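FOKI restriction endonuclease (Planomicrobium okeanokoites, PDB 2FOK) recognises a specific DNA sequence and cleaves both strands at a short distance from it, as a metal-dependent type IIS restriction endonuclease. Local coordinates at residues A[392-397]-A[408-413]; A[307-312]-A[335-340]; A[434-439]-A[556-561]; A[193-198]-A[222-227]. One frame throughout, in Å; residues are numbered along the deposited sequence.

Contact 1: A[392-397]-A[408-413]; sequences EKKSEL and YIELIE
Lys394 and Ile409 bring the backbones closest, their CA atoms 6.3 Å apart, where helix 389-398 lies against 408-413, which runs into helix 411-414. The two neighbouring segments are joined by a short, mostly irregular connection, within the PD-(D/E)XK-type cleavage domain. The methylenes of Lys394 suit the apolar part of the contact and its ammonium the acidic part. Ile409 crosses the aliphatic chain at about a right angle; Ile409 CD1 lies against CB and CG of Lys394, modelled closer than carbons normally sit, so the exact fit is doubtful. Farther along, Ile412 supplies the other branched apolar surface: its CG2 and CD1 each lie 3.6 Å from Lys393 CD. Lys393 can offer this methylene because its CG is anti to the backbone N (chi1 -171°). The ammonium of Lys394 then enters a salt-bridge network with Glu410 and Glu413, and Glu391 of its own helix joins them, so a buried positive charge is surrounded by acids. Glu413 OE2 also bonds Thr301. The Lys394 NZ to Glu413 OE1 separation of 2.5 Å is very short and its exact value is doubtful; Glu410 OE1, at 3.0 Å from Lys394 NZ, is met on its syn side, 16° out of the carboxylate plane.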
loop_
_atom_site.group_PDB
_atom_site.type_symbol
_atom_site.label_atom_id
_atom_site.label_comp_id
_atom_site.label_asym_id
_atom_site.label_seq_id
_atom_site.Cartn_x
_atom_site.Cartn_y
_atom_site.Cartn_z
ATOM N N GLU A 392 3.753 6.822 -18.651
ATOM C CA GLU A 392 4.271 7.964 -19.392
ATOM C C GLU A 392 3.529 9.215 -18.904
ATOM O O GLU A 392 4.116 10.299 -18.778
ATOM C CB GLU A 392 4.060 7.758 -20.898
ATOM C CG GLU A 392 4.235 6.312 -21.339
ATOM C CD GLU A 392 5.023 6.151 -22.630
ATOM O OE1 GLU A 392 6.228 6.501 -22.659
ATOM O OE2 GLU A 392 4.434 5.664 -23.619
ATOM N N LYS A 393 2.238 9.049 -18.623
ATOM C CA LYS A 393 1.407 10.130 -18.113
ATOM C C LYS A 393 1.870 10.512 -16.703
ATOM O O LYS A 393 1.877 11.685 -16.340
ATOM C CB LYS A 393 -0.056 9.693 -18.071
ATOM C CG LYS A 393 -1.028 10.818 -17.751
ATOM C CD LYS A 393 -2.291 10.270 -17.094
ATOM C CE LYS A 393 -2.811 8.997 -17.779
ATOM N NZ LYS A 393 -3.547 9.296 -19.049
ATOM N N LYS A 394 2.256 9.518 -15.909
ATOM C CA LYS A 394 2.746 9.786 -14.556
ATOM C C LYS A 394 4.027 10.604 -14.687
ATOM O O LYS A 394 4.247 11.576 -13.952
ATOM C CB LYS A 394 3.080 8.483 -13.829
ATOM C CG LYS A 394 1.883 7.626 -13.485
ATOM C CD LYS A 394 2.351 6.264 -12.991
ATOM C CE LYS A 394 1.187 5.328 -12.745
ATOM N NZ LYS A 394 1.435 4.535 -11.516
ATOM N N SER A 395 4.866 10.181 -15.634
ATOM C CA SER A 395 6.132 10.829 -15.896
ATOM C C SER A 395 5.935 12.263 -16.349
ATOM O O SER A 395 6.623 13.166 -15.873
ATOM C CB SER A 395 6.897 10.056 -16.959
ATOM O OG SER A 395 8.251 9.887 -16.566
ATOM N N GLU A 396 4.984 12.472 -17.260
ATOM C CA GLU A 396 4.695 13.809 -17.769
ATOM C C GLU A 396 4.309 14.760 -16.653
ATOM O O GLU A 396 4.873 15.832 -16.546
ATOM C CB GLU A 396 3.571 13.777 -18.805
ATOM C CG GLU A 396 3.331 15.126 -19.472
ATOM C CD GLU A 396 1.880 15.360 -19.851
ATOM O OE1 GLU A 396 1.156 14.367 -20.090
ATOM O OE2 GLU A 396 1.463 16.541 -19.914
ATOM N N LEU A 397 3.375 14.343 -15.803
ATOM C CA LEU A 397 2.890 15.168 -14.699
ATOM C C LEU A 397 3.859 15.386 -13.532
ATOM O O LEU A 397 3.706 16.340 -12.760
ATOM C CB LEU A 397 1.571 14.588 -14.174
ATOM C CG LEU A 397 0.382 14.567 -15.150
ATOM C CD1 LEU A 397 -0.789 13.830 -14.504
ATOM C CD2 LEU A 397 -0.027 15.988 -15.513
ATOM N N TYR A 408 0.285 12.443 -5.264
ATOM C CA TYR A 408 -1.075 12.622 -5.772
ATOM C C TYR A 408 -1.227 12.203 -7.227
ATOM O O TYR A 408 -2.325 11.850 -7.672
ATOM C CB TYR A 408 -1.523 14.074 -5.606
ATOM C CG TYR A 408 -1.712 14.457 -4.163
ATOM C CD1 TYR A 408 -2.657 13.805 -3.373
ATOM C CD2 TYR A 408 -0.911 15.435 -3.569
ATOM C CE1 TYR A 408 -2.798 14.116 -2.026
ATOM C CE2 TYR A 408 -1.039 15.750 -2.236
ATOM C CZ TYR A 408 -1.989 15.090 -1.466
ATOM O OH TYR A 408 -2.154 15.422 -0.147
ATOM N N ILE A 409 -0.134 12.234 -7.975
ATOM C CA ILE A 409 -0.226 11.846 -9.370
ATOM C C ILE A 409 -0.564 10.358 -9.459
ATOM O O ILE A 409 -0.993 9.879 -10.500
ATOM C CB ILE A 409 1.086 12.154 -10.144
ATOM C CG1 ILE A 409 2.024 10.958 -10.090
ATOM C CG2 ILE A 409 1.752 13.399 -9.588
ATOM C CD1 ILE A 409 1.910 10.071 -11.307
ATOM N N GLU A 410 -0.386 9.642 -8.352
ATOM C CA GLU A 410 -0.672 8.210 -8.309
ATOM C C GLU A 410 -2.173 7.908 -8.337
ATOM O O GLU A 410 -2.576 6.772 -8.556
ATOM C CB GLU A 410 -0.051 7.580 -7.057
ATOM C CG GLU A 410 1.475 7.503 -7.080
ATOM C CD GLU A 410 2.040 6.705 -8.256
ATOM O OE1 GLU A 410 1.343 5.821 -8.809
ATOM O OE2 GLU A 410 3.201 6.964 -8.631
ATOM N N LEU A 411 -2.989 8.934 -8.113
ATOM C CA LEU A 411 -4.443 8.809 -8.116
ATOM C C LEU A 411 -4.977 8.518 -9.517
ATOM O O LEU A 411 -6.090 8.038 -9.670
ATOM C CB LEU A 411 -5.076 10.102 -7.609
ATOM C CG LEU A 411 -4.710 10.638 -6.233
ATOM C CD1 LEU A 411 -5.796 11.598 -5.785
ATOM C CD2 LEU A 411 -4.574 9.489 -5.239
ATOM N N ILE A 412 -4.187 8.829 -10.539
ATOM C CA ILE A 412 -4.590 8.587 -11.917
ATOM C C ILE A 412 -4.718 7.087 -12.209
ATOM O O ILE A 412 -5.544 6.671 -13.030
ATOM C CB ILE A 412 -3.567 9.180 -12.909
ATOM C CG1 ILE A 412 -3.716 10.692 -12.978
ATOM C CG2 ILE A 412 -3.782 8.595 -14.276
ATOM C CD1 ILE A 412 -2.586 11.351 -13.709
ATOM N N GLU A 413 -3.876 6.290 -11.550
ATOM C CA GLU A 413 -3.886 4.844 -11.715
ATOM C C GLU A 413 -4.826 4.232 -10.676
ATOM O O GLU A 413 -5.576 3.311 -10.974
ATOM C CB GLU A 413 -2.461 4.272 -11.552
ATOM C CG GLU A 413 -2.419 2.757 -11.297
ATOM C CD GLU A 413 -1.172 2.049 -11.853
ATOM O OE1 GLU A 413 -0.047 2.563 -11.703
ATOM O OE2 GLU A 413 -1.321 0.955 -12.431
#

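Contact 2: A[307-312]-A[335-340]; sequences RTRRAL and LGFDEV
Phe337 turns its ring into helix 303-319, and three side chains of that helix meet it obliquely. Thr308 crosses it at about a right angle with CG2 3.9 Å from Phe337 CZ, the methyl lying anti to the backbone N while OG1 turns back to the carbonyl of Glu304. Leu312 also crosses at about a right angle and brings CD1 to 4.0 Å from Phe337 CE1; the second methyl of Leu312, CD2, meets CD1 of Leu335 tip to tip at 4.0 Å. Arg309 passes the ring with its methylenes, CG lying 3.9 Å from Phe337 CD2. A broad apolar ring is well matched to this mixed lining of methyls and aliphatic chain. The loop carrying it joins helices 325-334 and 341-352 in the D3 domain, whose helices and short strands are consistent with a winged helix-turn-helix; Gly336, with positive phi, makes the Schellman turn that ends the first of them and precedes Phe337. Beyond the ring, bends at chi2 and chi3 of Arg309 stand its guanidinium nearly perpendicular to the phenyl plane (87°). Glu339 OE1 lies at the guanidinium edge, in plane, and takes a weak salt-bridge bond of 3.3 Å from Arg309 NE. Glu339 OE1 is also held by the hydroxyl of Tyr305 and Glu339 OE2 by Lys387, while Arg309 NH1 pairs with Asp347.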
loop_
_atom_site.group_PDB
_atom_site.type_symbol
_atom_site.label_atom_id
_atom_site.label_comp_id
_atom_site.label_asym_id
_atom_site.label_seq_id
_atom_site.Cartn_x
_atom_site.Cartn_y
_atom_site.Cartn_z
ATOM N N ARG A 307 9.771 -2.260 -12.034
ATOM C CA ARG A 307 10.667 -3.046 -11.186
ATOM C C ARG A 307 12.108 -2.988 -11.720
ATOM O O ARG A 307 13.063 -2.883 -10.952
ATOM C CB ARG A 307 10.199 -4.502 -11.132
ATOM C CG ARG A 307 9.274 -4.849 -9.959
ATOM C CD ARG A 307 8.490 -6.132 -10.250
ATOM N NE ARG A 307 7.441 -6.387 -9.266
ATOM C CZ ARG A 307 6.812 -7.551 -9.109
ATOM N NH1 ARG A 307 7.118 -8.590 -9.876
ATOM N NH2 ARG A 307 5.882 -7.680 -8.167
ATOM N N THR A 308 12.262 -3.064 -13.036
ATOM C CA THR A 308 13.583 -3.014 -13.640
ATOM C C THR A 308 14.223 -1.642 -13.435
ATOM O O THR A 308 15.375 -1.539 -13.000
ATOM C CB THR A 308 13.517 -3.324 -15.146
ATOM O OG1 THR A 308 12.752 -4.517 -15.350
ATOM C CG2 THR A 308 14.910 -3.531 -15.713
ATOM N N ARG A 309 13.465 -0.594 -13.739
ATOM C CA ARG A 309 13.938 0.780 -13.589
ATOM C C ARG A 309 14.468 1.038 -12.174
ATOM O O ARG A 309 15.547 1.600 -11.999
ATOM C CB ARG A 309 12.799 1.749 -13.915
ATOM C CG ARG A 309 13.231 3.170 -14.237
ATOM C CD ARG A 309 12.272 4.150 -13.575
ATOM N NE ARG A 309 11.096 4.422 -14.393
ATOM C CZ ARG A 309 9.839 4.484 -13.950
ATOM N NH1 ARG A 309 9.553 4.291 -12.669
ATOM N NH2 ARG A 309 8.864 4.756 -14.807
ATOM N N ARG A 310 13.706 0.639 -11.162
ATOM C CA ARG A 310 14.157 0.829 -9.790
ATOM C C ARG A 310 15.346 -0.086 -9.484
ATOM O O ARG A 310 16.217 0.276 -8.707
ATOM C CB ARG A 310 13.007 0.573 -8.816
ATOM C CG ARG A 310 12.036 1.748 -8.739
ATOM C CD ARG A 310 10.694 1.371 -8.109
ATOM N NE ARG A 310 9.755 2.485 -8.193
ATOM C CZ ARG A 310 8.445 2.384 -8.015
ATOM N NH1 ARG A 310 7.895 1.214 -7.737
ATOM N NH2 ARG A 310 7.674 3.454 -8.152
ATOM N N ALA A 311 15.388 -1.258 -10.114
ATOM C CA ALA A 311 16.482 -2.211 -9.897
ATOM C C ALA A 311 17.799 -1.652 -10.417
ATOM O O ALA A 311 18.836 -1.745 -9.757
ATOM C CB ALA A 311 16.173 -3.533 -10.595
ATOM N N LEU A 312 17.743 -1.077 -11.612
ATOM C CA LEU A 312 18.905 -0.488 -12.239
ATOM C C LEU A 312 19.394 0.774 -11.518
ATOM O O LEU A 312 20.571 1.114 -11.597
ATOM C CB LEU A 312 18.588 -0.178 -13.700
ATOM C CG LEU A 312 18.427 -1.446 -14.534
ATOM C CD1 LEU A 312 17.984 -1.106 -15.941
ATOM C CD2 LEU A 312 19.757 -2.197 -14.526
ATOM N N LEU A 335 21.683 2.547 -20.315
ATOM C CA LEU A 335 21.067 1.227 -20.275
ATOM C C LEU A 335 19.782 1.128 -21.085
ATOM O O LEU A 335 19.142 0.084 -21.112
ATOM C CB LEU A 335 20.789 0.825 -18.831
ATOM C CG LEU A 335 21.972 1.035 -17.885
ATOM C CD1 LEU A 335 21.540 0.765 -16.446
ATOM C CD2 LEU A 335 23.118 0.116 -18.293
ATOM N N GLY A 336 19.403 2.213 -21.742
ATOM C CA GLY A 336 18.194 2.191 -22.541
ATOM C C GLY A 336 16.940 2.568 -21.781
ATOM O O GLY A 336 15.845 2.157 -22.152
ATOM N N PHE A 337 17.094 3.339 -20.710
ATOM C CA PHE A 337 15.948 3.762 -19.914
ATOM C C PHE A 337 15.906 5.281 -19.840
ATOM O O PHE A 337 16.508 5.889 -18.961
ATOM C CB PHE A 337 16.028 3.169 -18.508
ATOM C CG PHE A 337 15.324 1.839 -18.363
ATOM C CD1 PHE A 337 15.893 0.676 -18.874
ATOM C CD2 PHE A 337 14.090 1.751 -17.717
ATOM C CE1 PHE A 337 15.244 -0.554 -18.743
ATOM C CE2 PHE A 337 13.436 0.528 -17.583
ATOM C CZ PHE A 337 14.018 -0.628 -18.099
ATOM N N ASP A 338 15.192 5.882 -20.784
ATOM C CA ASP A 338 15.035 7.329 -20.871
ATOM C C ASP A 338 14.064 7.861 -19.824
ATOM O O ASP A 338 12.854 7.930 -20.058
ATOM C CB ASP A 338 14.527 7.703 -22.257
ATOM C CG ASP A 338 15.395 8.730 -22.929
ATOM O OD1 ASP A 338 15.685 9.765 -22.291
ATOM O OD2 ASP A 338 15.790 8.500 -24.092
ATOM N N GLU A 339 14.600 8.255 -18.675
ATOM C CA GLU A 339 13.772 8.763 -17.591
ATOM C C GLU A 339 13.978 10.247 -17.319
ATOM O O GLU A 339 15.000 10.823 -17.680
ATOM C CB GLU A 339 14.050 7.961 -16.315
ATOM C CG GLU A 339 12.858 7.182 -15.794
ATOM C CD GLU A 339 12.057 6.541 -16.907
ATOM O OE1 GLU A 339 12.397 5.405 -17.314
ATOM O OE2 GLU A 339 11.089 7.177 -17.374
ATOM N N VAL A 340 12.986 10.858 -16.677
ATOM C CA VAL A 340 13.026 12.272 -16.321
ATOM C C VAL A 340 13.498 12.361 -14.871
ATOM O O VAL A 340 13.152 11.509 -14.056
ATOM C CB VAL A 340 11.624 12.903 -16.461
ATOM C CG1 VAL A 340 11.517 14.145 -15.604
ATOM C CG2 VAL A 340 11.348 13.225 -17.922
#

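Contact 3: A[434-439]-A[556-561]; sequences KVYGYR and EMIKAG
Ile558 is central to the meeting with Val435 and Tyr436, where the C-terminal ends of helices 421-436 and 548-560 come together in the cleavage domain. Its CB points toward the first segment, and the two branches divide the work. CG2, anti to the backbone N, faces two carbonyls, 3.3 Å from Val435 O and equally near Tyr436 O. CG1 swings the other way and lies 3.8 Å from Tyr436 CD2, obliquely to the ring and across the tyrosine side chain at about a right angle. A beta-branched residue is apt here because its two branches can meet the carbonyls and the ring at once; Leu565 of helix 565-569 touches it as well, while Tyr436 sends its hydroxyl to the carbonyl of Leu551. Lys559 comes next. Its CG rests 3.9 Å from Val435 CG1, and bends at chi2 (-60°) and chi3 carry the chain along the helix end, where CD passes Val435 O. A water joins the two: it donates to Val435 O at 2.7 Å and accepts from Lys559 NZ at 3.1 Å. Each helix ends at a glycine of positive phi. No direct hydrogen bond spans the segments, so the contact relies on apolar packing at its centre and one water bridge at its solvent-facing side; the ammonium beside helix-end carbonyls would probably be electrostatically favourable there.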
loop_
_atom_site.group_PDB
_atom_site.type_symbol
_atom_site.label_atom_id
_atom_site.label_comp_id
_atom_site.label_asym_id
_atom_site.label_seq_id
_atom_site.Cartn_x
_atom_site.Cartn_y
_atom_site.Cartn_z
ATOM N N LYS A 434 -5.831 20.541 1.373
ATOM C CA LYS A 434 -4.418 20.842 1.518
ATOM C C LYS A 434 -3.815 21.646 0.383
ATOM O O LYS A 434 -2.941 22.483 0.621
ATOM C CB LYS A 434 -3.625 19.538 1.692
ATOM C CG LYS A 434 -3.639 18.996 3.109
ATOM C CD LYS A 434 -2.461 18.068 3.359
ATOM C CE LYS A 434 -2.626 17.303 4.666
ATOM N NZ LYS A 434 -1.513 16.329 4.887
ATOM N N VAL A 435 -4.277 21.405 -0.841
ATOM C CA VAL A 435 -3.716 22.091 -1.998
ATOM C C VAL A 435 -4.557 23.208 -2.582
ATOM O O VAL A 435 -4.030 24.276 -2.905
ATOM C CB VAL A 435 -3.374 21.083 -3.123
ATOM C CG1 VAL A 435 -2.718 21.808 -4.306
ATOM C CG2 VAL A 435 -2.440 20.013 -2.584
ATOM N N TYR A 436 -5.856 22.963 -2.730
ATOM C CA TYR A 436 -6.765 23.966 -3.280
ATOM C C TYR A 436 -7.015 25.044 -2.239
ATOM O O TYR A 436 -7.094 26.215 -2.567
ATOM C CB TYR A 436 -8.092 23.323 -3.680
ATOM C CG TYR A 436 -8.127 22.791 -5.093
ATOM C CD1 TYR A 436 -7.557 21.561 -5.408
ATOM C CD2 TYR A 436 -8.777 23.499 -6.108
ATOM C CE1 TYR A 436 -7.636 21.042 -6.709
ATOM C CE2 TYR A 436 -8.863 22.998 -7.396
ATOM C CZ TYR A 436 -8.290 21.766 -7.692
ATOM O OH TYR A 436 -8.372 21.264 -8.974
ATOM N N GLY A 437 -7.132 24.640 -0.980
ATOM C CA GLY A 437 -7.346 25.604 0.085
ATOM C C GLY A 437 -8.729 25.594 0.691
ATOM O O GLY A 437 -9.066 26.462 1.494
ATOM N N TYR A 438 -9.535 24.609 0.321
ATOM C CA TYR A 438 -10.896 24.513 0.818
ATOM C C TYR A 438 -10.940 24.113 2.274
ATOM O O TYR A 438 -9.972 23.587 2.824
ATOM C CB TYR A 438 -11.688 23.475 0.014
ATOM C CG TYR A 438 -12.094 23.920 -1.380
ATOM C CD1 TYR A 438 -13.195 24.753 -1.574
ATOM C CD2 TYR A 438 -11.381 23.491 -2.502
ATOM C CE1 TYR A 438 -13.579 25.146 -2.854
ATOM C CE2 TYR A 438 -11.757 23.879 -3.789
ATOM C CZ TYR A 438 -12.856 24.704 -3.952
ATOM O OH TYR A 438 -13.235 25.082 -5.215
ATOM N N ARG A 439 -12.081 24.372 2.895
ATOM C CA ARG A 439 -12.302 23.994 4.273
ATOM C C ARG A 439 -13.367 22.921 4.134
ATOM O O ARG A 439 -13.916 22.747 3.043
ATOM C CB ARG A 439 -12.820 25.184 5.079
ATOM C CG ARG A 439 -12.075 25.397 6.376
ATOM C CD ARG A 439 -11.605 26.830 6.518
ATOM N NE ARG A 439 -12.285 27.487 7.630
ATOM C CZ ARG A 439 -11.940 28.664 8.139
ATOM N NH1 ARG A 439 -10.907 29.336 7.639
ATOM N NH2 ARG A 439 -12.634 29.170 9.151
ATOM N N GLU A 556 -2.239 22.551 -9.072
ATOM C CA GLU A 556 -0.908 23.098 -9.296
ATOM C C GLU A 556 -1.033 24.557 -9.717
ATOM O O GLU A 556 -0.059 25.305 -9.696
ATOM C CB GLU A 556 -0.179 22.296 -10.377
ATOM C CG GLU A 556 0.860 23.081 -11.162
ATOM C CD GLU A 556 2.256 22.907 -10.608
ATOM O OE1 GLU A 556 2.410 22.156 -9.626
ATOM O OE2 GLU A 556 3.202 23.523 -11.154
ATOM N N MET A 557 -2.245 24.957 -10.096
ATOM C CA MET A 557 -2.508 26.331 -10.509
ATOM C C MET A 557 -2.802 27.154 -9.276
ATOM O O MET A 557 -2.361 28.297 -9.163
ATOM C CB MET A 557 -3.694 26.386 -11.473
ATOM C CG MET A 557 -3.282 26.444 -12.947
ATOM S SD MET A 557 -4.584 25.905 -14.040
ATOM C CE MET A 557 -4.891 27.381 -14.980
ATOM N N ILE A 558 -3.551 26.573 -8.348
ATOM C CA ILE A 558 -3.883 27.259 -7.109
ATOM C C ILE A 558 -2.565 27.674 -6.473
ATOM O O ILE A 558 -2.437 28.766 -5.919
ATOM C CB ILE A 558 -4.625 26.316 -6.125
ATOM C CG1 ILE A 558 -6.024 25.990 -6.656
ATOM C CG2 ILE A 558 -4.677 26.947 -4.736
ATOM C CD1 ILE A 558 -6.984 27.178 -6.651
ATOM N N LYS A 559 -1.583 26.785 -6.577
ATOM C CA LYS A 559 -0.265 26.996 -6.006
ATOM C C LYS A 559 0.645 27.885 -6.841
ATOM O O LYS A 559 1.398 28.692 -6.292
ATOM C CB LYS A 559 0.411 25.641 -5.774
ATOM C CG LYS A 559 -0.241 24.813 -4.683
ATOM C CD LYS A 559 -0.210 25.532 -3.352
ATOM C CE LYS A 559 -0.000 24.547 -2.217
ATOM N NZ LYS A 559 -0.393 25.130 -0.895
ATOM N N ALA A 560 0.591 27.724 -8.163
ATOM C CA ALA A 560 1.409 28.535 -9.048
ATOM C C ALA A 560 0.874 29.956 -9.033
ATOM O O ALA A 560 1.533 30.891 -9.504
ATOM C CB ALA A 560 1.377 27.981 -10.450
ATOM N N GLY A 561 -0.331 30.112 -8.493
ATOM C CA GLY A 561 -0.941 31.427 -8.395
ATOM C C GLY A 561 -1.773 31.858 -9.588
ATOM O O GLY A 561 -2.291 32.973 -9.604
HETATM O O HOH W 1 -3.176 26.368 -1.414
#

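Contact 4: A[193-198]-A[222-227]; sequences TSLPEG and SSDKYA
Asp224 turns its flat carboxylate to Ser194 and Leu195, and each oxygen receives its donor through the syn lone pair. Ser194 OG gives its proton to OD1 of Asp224 over a short 2.5 Å, and Leu195 N reaches OD2 of Asp224 at 3.0 Å in a fairly straight bond (164°). The pair fixes the rotation of the carboxylate, and OD2 is gripped further by the backbone N of Gly221. Ser194 can act because its OG stands anti to the backbone N (chi1 -174°), while the side chain of Leu195 crosses Asp224 at about a right angle. The other flat group, the Tyr226 ring, has on one face the carbonyl O of Ser222 of its own helix, one turn earlier, 3.2 Å above its plane and offset toward the rim; the ring also meets that of Trp10. Thr193 serves the start of helix 222-236. Its O accepts from Ser223 N at 2.9 Å, with the donor tilted 24° from the carbonyl plane, and its OG1, set between backbone N and carbonyl carbon, accepts from Ser222 N at 3.2 Å. In return Thr193 N makes a weak bond to Ser222 OG. Small hydroxyl residues suit this junction, since they reach backbone groups without bulk. Ser223 OG is turned elsewhere, to the carbonyl of Leu184. Leu195 and Pro196 also touch helix 421-436 of the cleavage domain. Such pairing of an extended loop with the polar N-H groups of a helix's first turn ties together helical elements of recognition subdomain 2, a member of the helix-turn-helix clan.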
loop_
_atom_site.group_PDB
_atom_site.type_symbol
_atom_site.label_atom_id
_atom_site.label_comp_id
_atom_site.label_asym_id
_atom_site.label_seq_id
_atom_site.Cartn_x
_atom_site.Cartn_y
_atom_site.Cartn_z
ATOM N N THR A 193 -0.532 2.035 -0.412
ATOM C CA THR A 193 -1.398 3.161 -0.081
ATOM C C THR A 193 -1.591 3.268 1.431
ATOM O O THR A 193 -1.516 2.273 2.145
ATOM C CB THR A 193 -2.788 3.009 -0.739
ATOM O OG1 THR A 193 -3.481 1.930 -0.113
ATOM C CG2 THR A 193 -2.665 2.719 -2.225
ATOM N N SER A 194 -1.844 4.477 1.917
ATOM C CA SER A 194 -2.046 4.687 3.348
ATOM C C SER A 194 -3.192 5.668 3.561
ATOM O O SER A 194 -3.307 6.664 2.844
ATOM C CB SER A 194 -0.761 5.232 4.001
ATOM O OG SER A 194 -0.874 5.326 5.422
ATOM N N LEU A 195 -4.041 5.380 4.541
ATOM C CA LEU A 195 -5.174 6.241 4.845
ATOM C C LEU A 195 -4.791 7.325 5.841
ATOM O O LEU A 195 -4.249 7.031 6.909
ATOM C CB LEU A 195 -6.327 5.440 5.456
ATOM C CG LEU A 195 -6.763 4.107 4.857
ATOM C CD1 LEU A 195 -7.835 3.491 5.754
ATOM C CD2 LEU A 195 -7.296 4.320 3.460
ATOM N N PRO A 196 -5.045 8.597 5.497
ATOM C CA PRO A 196 -4.716 9.690 6.420
ATOM C C PRO A 196 -5.336 9.380 7.788
ATOM O O PRO A 196 -6.542 9.244 7.912
ATOM C CB PRO A 196 -5.349 10.912 5.763
ATOM C CG PRO A 196 -5.395 10.569 4.301
ATOM C CD PRO A 196 -5.609 9.087 4.225
ATOM N N GLU A 197 -4.496 9.246 8.804
ATOM C CA GLU A 197 -4.950 8.924 10.153
ATOM C C GLU A 197 -6.043 9.878 10.617
ATOM O O GLU A 197 -7.138 9.452 10.984
ATOM C CB GLU A 197 -3.762 8.981 11.116
ATOM C CG GLU A 197 -4.121 8.672 12.545
ATOM C CD GLU A 197 -2.972 8.929 13.480
ATOM O OE1 GLU A 197 -2.718 10.116 13.798
ATOM O OE2 GLU A 197 -2.318 7.944 13.891
ATOM N N GLY A 198 -5.740 11.173 10.611
ATOM C CA GLY A 198 -6.722 12.155 11.022
ATOM C C GLY A 198 -8.071 11.905 10.372
ATOM O O GLY A 198 -9.097 11.962 11.037
ATOM N N SER A 222 -2.747 -0.485 1.806
ATOM C CA SER A 222 -1.745 -1.535 1.681
ATOM C C SER A 222 -0.551 -1.355 2.612
ATOM O O SER A 222 -0.156 -2.301 3.281
ATOM C CB SER A 222 -1.253 -1.639 0.239
ATOM O OG SER A 222 -2.111 -0.952 -0.643
ATOM N N SER A 223 0.022 -0.150 2.663
ATOM C CA SER A 223 1.181 0.102 3.525
ATOM C C SER A 223 0.808 0.001 5.006
ATOM O O SER A 223 1.639 -0.381 5.841
ATOM C CB SER A 223 1.770 1.477 3.238
ATOM O OG SER A 223 2.756 1.416 2.217
ATOM N N ASP A 224 -0.433 0.356 5.332
ATOM C CA ASP A 224 -0.913 0.270 6.708
ATOM C C ASP A 224 -0.969 -1.208 7.113
ATOM O O ASP A 224 -0.751 -1.543 8.273
ATOM C CB ASP A 224 -2.303 0.911 6.836
ATOM C CG ASP A 224 -2.346 2.320 6.263
ATOM O OD1 ASP A 224 -1.331 3.032 6.376
ATOM O OD2 ASP A 224 -3.386 2.719 5.694
ATOM N N LYS A 225 -1.258 -2.072 6.136
ATOM C CA LYS A 225 -1.333 -3.532 6.303
ATOM C C LYS A 225 0.060 -4.071 6.631
ATOM O O LYS A 225 0.260 -4.793 7.615
ATOM C CB LYS A 225 -1.800 -4.174 4.991
ATOM C CG LYS A 225 -3.077 -4.987 5.080
ATOM C CD LYS A 225 -4.225 -4.270 4.366
ATOM C CE LYS A 225 -4.491 -4.846 2.980
ATOM N NZ LYS A 225 -5.515 -4.044 2.261
ATOM N N TYR A 226 1.015 -3.725 5.771
ATOM C CA TYR A 226 2.406 -4.130 5.924
ATOM C C TYR A 226 2.981 -3.638 7.250
ATOM O O TYR A 226 3.659 -4.390 7.937
ATOM C CB TYR A 226 3.237 -3.576 4.763
ATOM C CG TYR A 226 2.779 -4.066 3.405
ATOM C CD1 TYR A 226 2.329 -5.367 3.240
ATOM C CD2 TYR A 226 2.797 -3.233 2.289
ATOM C CE1 TYR A 226 1.912 -5.837 2.014
ATOM C CE2 TYR A 226 2.377 -3.697 1.041
ATOM C CZ TYR A 226 1.935 -5.007 0.916
ATOM O OH TYR A 226 1.522 -5.511 -0.304
ATOM N N ALA A 227 2.707 -2.381 7.608
ATOM C CA ALA A 227 3.205 -1.797 8.863
ATOM C C ALA A 227 2.688 -2.515 10.104
ATOM O O ALA A 227 3.376 -2.580 11.123
ATOM C CB ALA A 227 2.819 -0.335 8.952
#

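Overall arrangement
Along the chain the order is contact 4, contact 2, contact 1, contact 3, none nested in another. Contact 4 lies in recognition subdomain 2, contact 2 in the D3 domain, and contacts 1 and 3 in the cleavage domain, with centres about 18 Å apart, where helix 411-414 leads on to helix 421-436. Contacts 1 and 2, with centres about 17 Å apart, touch through Ser395 and Glu339, joining D3 to the cleavage domain. Contact 4, centred about 25 Å from contact 3, reaches the same helix 421-436 through Leu195 and Pro196. The cleavage domain thus rests against recognition parts, consistent with a nuclease held close until DNA is bound.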